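Local coordinates for protein DNA gyrase, B subunit, truncated (Myxococcus xanthus, PDB 3CWV) that is the B subunit of a DNA gyrase, which probably catalyses the ATP-dependent breakage, passage and rejoining of double-stranded DNA, at residues V73-F87 against G95-A107. Numbering follows the deposited sequence.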
loop_
_atom_site.group_PDB
_atom_site.type_symbol
_atom_site.label_atom_id
_atom_site.label_comp_id
_atom_site.label_asym_id
_atom_site.label_seq_id
_atom_site.Cartn_x
_atom_site.Cartn_y
_atom_site.Cartn_z
ATOM N N VAL A 73 -12.706 -15.161 -0.306
ATOM C CA VAL A 73 -11.923 -15.786 -1.383
ATOM C C VAL A 73 -12.486 -17.158 -1.778
ATOM O O VAL A 73 -12.961 -17.929 -0.923
ATOM C CB VAL A 73 -10.398 -15.892 -1.016
ATOM C CG1 VAL A 73 -10.161 -16.914 0.136
ATOM C CG2 VAL A 73 -9.568 -16.222 -2.278
ATOM N N THR A 74 -12.460 -17.465 -3.068
ATOM C CA THR A 74 -12.792 -18.823 -3.516
ATOM C C THR A 74 -11.730 -19.423 -4.425
ATOM O O THR A 74 -10.990 -18.710 -5.106
ATOM C CB THR A 74 -14.107 -18.851 -4.313
ATOM O OG1 THR A 74 -13.892 -18.201 -5.562
ATOM C CG2 THR A 74 -15.209 -18.112 -3.568
ATOM N N ALA A 75 -11.707 -20.748 -4.509
ATOM C CA ALA A 75 -10.799 -21.405 -5.431
ATOM C C ALA A 75 -11.113 -21.071 -6.889
ATOM O O ALA A 75 -10.195 -20.951 -7.705
ATOM C CB ALA A 75 -10.807 -22.932 -5.212
ATOM N N GLU A 76 -12.398 -20.948 -7.238
ATOM C CA GLU A 76 -12.755 -20.614 -8.620
ATOM C C GLU A 76 -12.228 -19.237 -9.023
ATOM O O GLU A 76 -11.755 -19.045 -10.144
ATOM C CB GLU A 76 -14.268 -20.605 -8.818
ATOM C CG GLU A 76 -14.583 -20.749 -10.287
ATOM C CD GLU A 76 -15.863 -20.075 -10.704
ATOM O OE1 GLU A 76 -16.808 -20.014 -9.871
ATOM O OE2 GLU A 76 -15.922 -19.634 -11.882
ATOM N N ASN A 77 -12.361 -18.292 -8.095
ATOM C CA ASN A 77 -11.758 -16.939 -8.168
ATOM C C ASN A 77 -10.261 -17.030 -8.508
ATOM O O ASN A 77 -9.837 -16.463 -9.512
ATOM C CB ASN A 77 -12.080 -16.211 -6.838
ATOM C CG ASN A 77 -11.207 -14.963 -6.524
ATOM O OD1 ASN A 77 -10.407 -14.468 -7.330
ATOM N ND2 ASN A 77 -11.403 -14.448 -5.301
ATOM N N LEU A 78 -9.500 -17.807 -7.733
ATOM C CA LEU A 78 -8.047 -17.936 -7.946
ATOM C C LEU A 78 -7.700 -18.577 -9.276
ATOM O O LEU A 78 -6.800 -18.098 -9.966
ATOM C CB LEU A 78 -7.357 -18.691 -6.793
ATOM C CG LEU A 78 -6.709 -17.815 -5.709
ATOM C CD1 LEU A 78 -5.480 -17.033 -6.315
ATOM C CD2 LEU A 78 -7.711 -16.826 -5.132
ATOM N N VAL A 79 -8.406 -19.651 -9.654
ATOM C CA VAL A 79 -8.123 -20.294 -10.947
ATOM C C VAL A 79 -8.341 -19.307 -12.104
ATOM O O VAL A 79 -7.502 -19.221 -13.014
ATOM C CB VAL A 79 -8.915 -21.583 -11.170
ATOM C CG1 VAL A 79 -8.713 -22.105 -12.618
ATOM C CG2 VAL A 79 -8.458 -22.666 -10.151
ATOM N N ARG A 80 -9.441 -18.548 -12.058
ATOM C CA ARG A 80 -9.723 -17.563 -13.105
ATOM C C ARG A 80 -8.652 -16.461 -13.187
ATOM O O ARG A 80 -8.136 -16.173 -14.271
ATOM C CB ARG A 80 -11.120 -16.936 -12.918
ATOM C CG ARG A 80 -12.285 -17.914 -13.151
ATOM C CD ARG A 80 -13.641 -17.162 -13.079
ATOM N NE ARG A 80 -13.846 -16.304 -14.258
ATOM C CZ ARG A 80 -14.584 -15.192 -14.283
ATOM N NH1 ARG A 80 -15.212 -14.757 -13.187
ATOM N NH2 ARG A 80 -14.679 -14.504 -15.414
ATOM N N VAL A 81 -8.340 -15.838 -12.049
ATOM C CA VAL A 81 -7.354 -14.761 -12.040
ATOM C C VAL A 81 -5.970 -15.270 -12.429
ATOM O O VAL A 81 -5.214 -14.545 -13.064
ATOM C CB VAL A 81 -7.329 -13.988 -10.706
ATOM C CG1 VAL A 81 -6.165 -13.032 -10.664
ATOM C CG2 VAL A 81 -8.666 -13.219 -10.506
ATOM N N ALA A 82 -5.661 -16.525 -12.102
ATOM C CA ALA A 82 -4.373 -17.105 -12.464
ATOM C C ALA A 82 -4.113 -17.154 -13.978
ATOM O O ALA A 82 -2.966 -17.154 -14.391
ATOM C CB ALA A 82 -4.213 -18.508 -11.846
ATOM N N THR A 83 -5.157 -17.235 -14.805
ATOM C CA THR A 83 -4.922 -17.137 -16.265
ATOM C C THR A 83 -5.237 -15.773 -16.893
ATOM O O THR A 83 -5.296 -15.638 -18.118
ATOM C CB THR A 83 -5.615 -18.213 -17.049
ATOM O OG1 THR A 83 -7.015 -18.174 -16.775
ATOM C CG2 THR A 83 -5.060 -19.574 -16.668
ATOM N N GLY A 84 -5.432 -14.764 -16.063
ATOM C CA GLY A 84 -5.605 -13.433 -16.597
ATOM C C GLY A 84 -6.958 -12.798 -16.463
ATOM O O GLY A 84 -7.153 -11.649 -16.869
ATOM N N ALA A 85 -7.926 -13.501 -15.870
ATOM C CA ALA A 85 -9.232 -12.862 -15.699
ATOM C C ALA A 85 -9.147 -11.553 -14.900
ATOM O O ALA A 85 -8.533 -11.497 -13.826
ATOM C CB ALA A 85 -10.250 -13.860 -15.026
ATOM N N GLY A 86 -9.769 -10.486 -15.416
ATOM C CA GLY A 86 -9.823 -9.217 -14.715
ATOM C C GLY A 86 -8.598 -8.324 -14.900
ATOM O O GLY A 86 -8.583 -7.174 -14.472
ATOM N N PHE A 87 -7.573 -8.885 -15.501
ATOM C CA PHE A 87 -6.298 -8.182 -15.704
ATOM C C PHE A 87 -6.494 -6.932 -16.581
ATOM O O PHE A 87 -7.161 -6.997 -17.622
ATOM C CB PHE A 87 -5.292 -9.143 -16.345
ATOM C CG PHE A 87 -3.898 -8.566 -16.521
ATOM C CD1 PHE A 87 -3.227 -7.974 -15.451
ATOM C CD2 PHE A 87 -3.265 -8.651 -17.741
ATOM C CE1 PHE A 87 -1.913 -7.454 -15.603
ATOM C CE2 PHE A 87 -1.972 -8.118 -17.909
ATOM C CZ PHE A 87 -1.310 -7.529 -16.824
ATOM N N GLY A 95 -13.148 -9.675 -6.805
ATOM C CA GLY A 95 -12.503 -10.914 -6.396
ATOM C C GLY A 95 -11.107 -10.673 -5.902
ATOM O O GLY A 95 -10.504 -9.610 -6.177
ATOM N N TRP A 96 -10.611 -11.637 -5.138
ATOM C CA TRP A 96 -9.219 -11.628 -4.680
ATOM C C TRP A 96 -8.262 -11.519 -5.880
ATOM O O TRP A 96 -8.207 -12.403 -6.725
ATOM C CB TRP A 96 -8.913 -12.883 -3.842
ATOM C CG TRP A 96 -7.707 -12.699 -2.982
ATOM C CD1 TRP A 96 -7.667 -12.203 -1.698
ATOM C CD2 TRP A 96 -6.350 -12.991 -3.345
ATOM N NE1 TRP A 96 -6.352 -12.188 -1.235
ATOM C CE2 TRP A 96 -5.529 -12.654 -2.227
ATOM C CE3 TRP A 96 -5.754 -13.532 -4.487
ATOM C CZ2 TRP A 96 -4.142 -12.817 -2.235
ATOM C CZ3 TRP A 96 -4.370 -13.699 -4.494
ATOM C CH2 TRP A 96 -3.581 -13.337 -3.365
ATOM N N GLY A 97 -7.521 -10.428 -5.969
ATOM C CA GLY A 97 -6.553 -10.240 -7.096
ATOM C C GLY A 97 -7.209 -9.823 -8.404
ATOM O O GLY A 97 -6.535 -9.685 -9.418
ATOM N N TRP A 98 -8.523 -9.561 -8.391
ATOM C CA TRP A 98 -9.202 -9.085 -9.595
ATOM C C TRP A 98 -8.761 -7.647 -9.890
ATOM O O TRP A 98 -8.706 -6.809 -8.992
ATOM C CB TRP A 98 -10.729 -9.122 -9.429
ATOM C CG TRP A 98 -11.469 -9.078 -10.726
ATOM C CD1 TRP A 98 -11.838 -7.963 -11.418
ATOM C CD2 TRP A 98 -11.959 -10.196 -11.474
ATOM N NE1 TRP A 98 -12.518 -8.324 -12.563
ATOM C CE2 TRP A 98 -12.590 -9.686 -12.627
ATOM C CE3 TRP A 98 -11.929 -11.584 -11.275
ATOM C CZ2 TRP A 98 -13.211 -10.511 -13.582
ATOM C CZ3 TRP A 98 -12.524 -12.415 -12.257
ATOM C CH2 TRP A 98 -13.164 -11.866 -13.377
ATOM N N ASP A 99 -8.482 -7.362 -11.147
ATOM C CA ASP A 99 -7.868 -6.098 -11.552
ATOM C C ASP A 99 -6.567 -5.763 -10.784
ATOM O O ASP A 99 -6.354 -4.625 -10.351
ATOM C CB ASP A 99 -8.856 -4.935 -11.429
ATOM C CG ASP A 99 -8.447 -3.710 -12.297
ATOM O OD1 ASP A 99 -7.774 -3.897 -13.321
ATOM O OD2 ASP A 99 -8.814 -2.576 -11.931
ATOM N N SER A 100 -5.726 -6.765 -10.579
ATOM C CA SER A 100 -4.474 -6.571 -9.878
ATOM C C SER A 100 -3.398 -6.993 -10.856
ATOM O O SER A 100 -3.705 -7.390 -11.950
ATOM C CB SER A 100 -4.401 -7.439 -8.619
ATOM O OG SER A 100 -4.187 -8.816 -8.958
ATOM N N MET A 101 -2.137 -6.926 -10.430
ATOM C CA MET A 101 -1.031 -7.425 -11.208
ATOM C C MET A 101 -0.637 -8.822 -10.717
ATOM O O MET A 101 0.460 -9.308 -11.003
ATOM C CB MET A 101 0.181 -6.469 -11.088
ATOM C CG MET A 101 -0.111 -5.004 -11.539
ATOM S SD MET A 101 -0.329 -4.956 -13.321
ATOM C CE MET A 101 1.373 -5.053 -13.879
ATOM N N LEU A 102 -1.522 -9.496 -9.976
ATOM C CA LEU A 102 -1.240 -10.890 -9.626
ATOM C C LEU A 102 -0.764 -11.802 -10.768
ATOM O O LEU A 102 0.173 -12.600 -10.581
ATOM C CB LEU A 102 -2.466 -11.544 -8.907
ATOM C CG LEU A 102 -2.391 -13.034 -8.585
ATOM C CD1 LEU A 102 -1.244 -13.341 -7.604
ATOM C CD2 LEU A 102 -3.787 -13.531 -8.045
ATOM N N VAL A 103 -1.425 -11.749 -11.926
ATOM C CA VAL A 103 -1.087 -12.654 -13.004
ATOM C C VAL A 103 0.353 -12.405 -13.503
ATOM O O VAL A 103 0.971 -13.310 -14.017
ATOM C CB VAL A 103 -2.052 -12.559 -14.199
ATOM C CG1 VAL A 103 -1.922 -11.227 -14.965
ATOM C CG2 VAL A 103 -1.807 -13.751 -15.201
ATOM N N VAL A 104 0.862 -11.192 -13.317
ATOM C CA VAL A 104 2.273 -10.923 -13.705
ATOM C C VAL A 104 3.234 -11.688 -12.802
ATOM O O VAL A 104 4.168 -12.301 -13.282
ATOM C CB VAL A 104 2.571 -9.434 -13.694
ATOM C CG1 VAL A 104 4.062 -9.146 -14.119
ATOM C CG2 VAL A 104 1.629 -8.740 -14.644
ATOM N N SER A 105 3.007 -11.647 -11.492
ATOM C CA SER A 105 3.869 -12.372 -10.561
ATOM C C SER A 105 3.834 -13.854 -10.860
ATOM O O SER A 105 4.867 -14.520 -10.854
ATOM C CB SER A 105 3.493 -12.101 -9.113
ATOM O OG SER A 105 3.616 -10.722 -8.841
ATOM N N LEU A 106 2.642 -14.379 -11.108
ATOM C CA LEU A 106 2.501 -15.797 -11.448
ATOM C C LEU A 106 3.108 -16.108 -12.813
ATOM O O LEU A 106 3.861 -17.085 -12.945
ATOM C CB LEU A 106 1.012 -16.200 -11.486
ATOM C CG LEU A 106 0.239 -16.046 -10.171
ATOM C CD1 LEU A 106 -1.256 -16.433 -10.391
ATOM C CD2 LEU A 106 0.869 -16.849 -9.075
ATOM N N ALA A 107 2.798 -15.289 -13.825
ATOM C CA ALA A 107 3.347 -15.526 -15.176
ATOM C C ALA A 107 4.875 -15.590 -15.171
ATOM O O ALA A 107 5.475 -16.367 -15.923
ATOM C CB ALA A 107 2.898 -14.398 -16.193
HETATM O O HOH W 1 -7.045 -9.597 -12.386
#
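Gly86 and Asp99 bring the two backbones to a CA-to-CA distance of 4.9 Å, while helices 75-82 and 102-107 cross at -71° with their axes 10.1 Å apart. In the GHKL-type ATPase fold expected of a GyrB protein, this packs two short helices and their connecting turns against the eight-stranded sheet and helix 28-47. Helix 75-82 ends in a Schellman motif with Gly84 as C-prime residue, and the chain then turns to run past the Trp98 indole. Gly86 CA lies over one face of that indole, 3.7 Å from the centroid of its five-membered ring, a CH-pi contact; a CB here would run into Trp98 CE2, and the positive phi already favours glycine. The torsion chi1 -161°, which sets CG anti to the backbone N, brings CE3 of Trp98 to Val81 CG2, and CZ3 and CH2 to Ala85 CB. Trp98 CH2 sits over one face of the Arg80 guanidinium, which stands at the indole rim, the planes 57° apart. Its NE1 is hydrogen-bonded to Pro91 O. Replacing the indole of Trp98 by an alanine's methyl is likely to leave a gap beside Gly86, Val81 and Ala85 and to let the Arg80 guanidinium turn. Deeper in, Val81 CG1 packs on Leu102 CD2 at 3.6 Å, and Leu78 CD2 meets Trp96 CE3 obliquely, with CD1 also close to CE3 and CZ3; the Trp96 ring continues to Val41 and Val153. At the other end, Phe87 takes Val103 CG1 over one face, 3.7 Å from its ring centroid, and Met101 SD at its edge as a Met-aromatic contact. Leading into helix 102-107, Ser100 OG accepts from Leu102 N in an ST turn and donates to Gly97 O. A water links the segments, 2.8 Å from Ala85 O and 3.0 Å from Gly97 O.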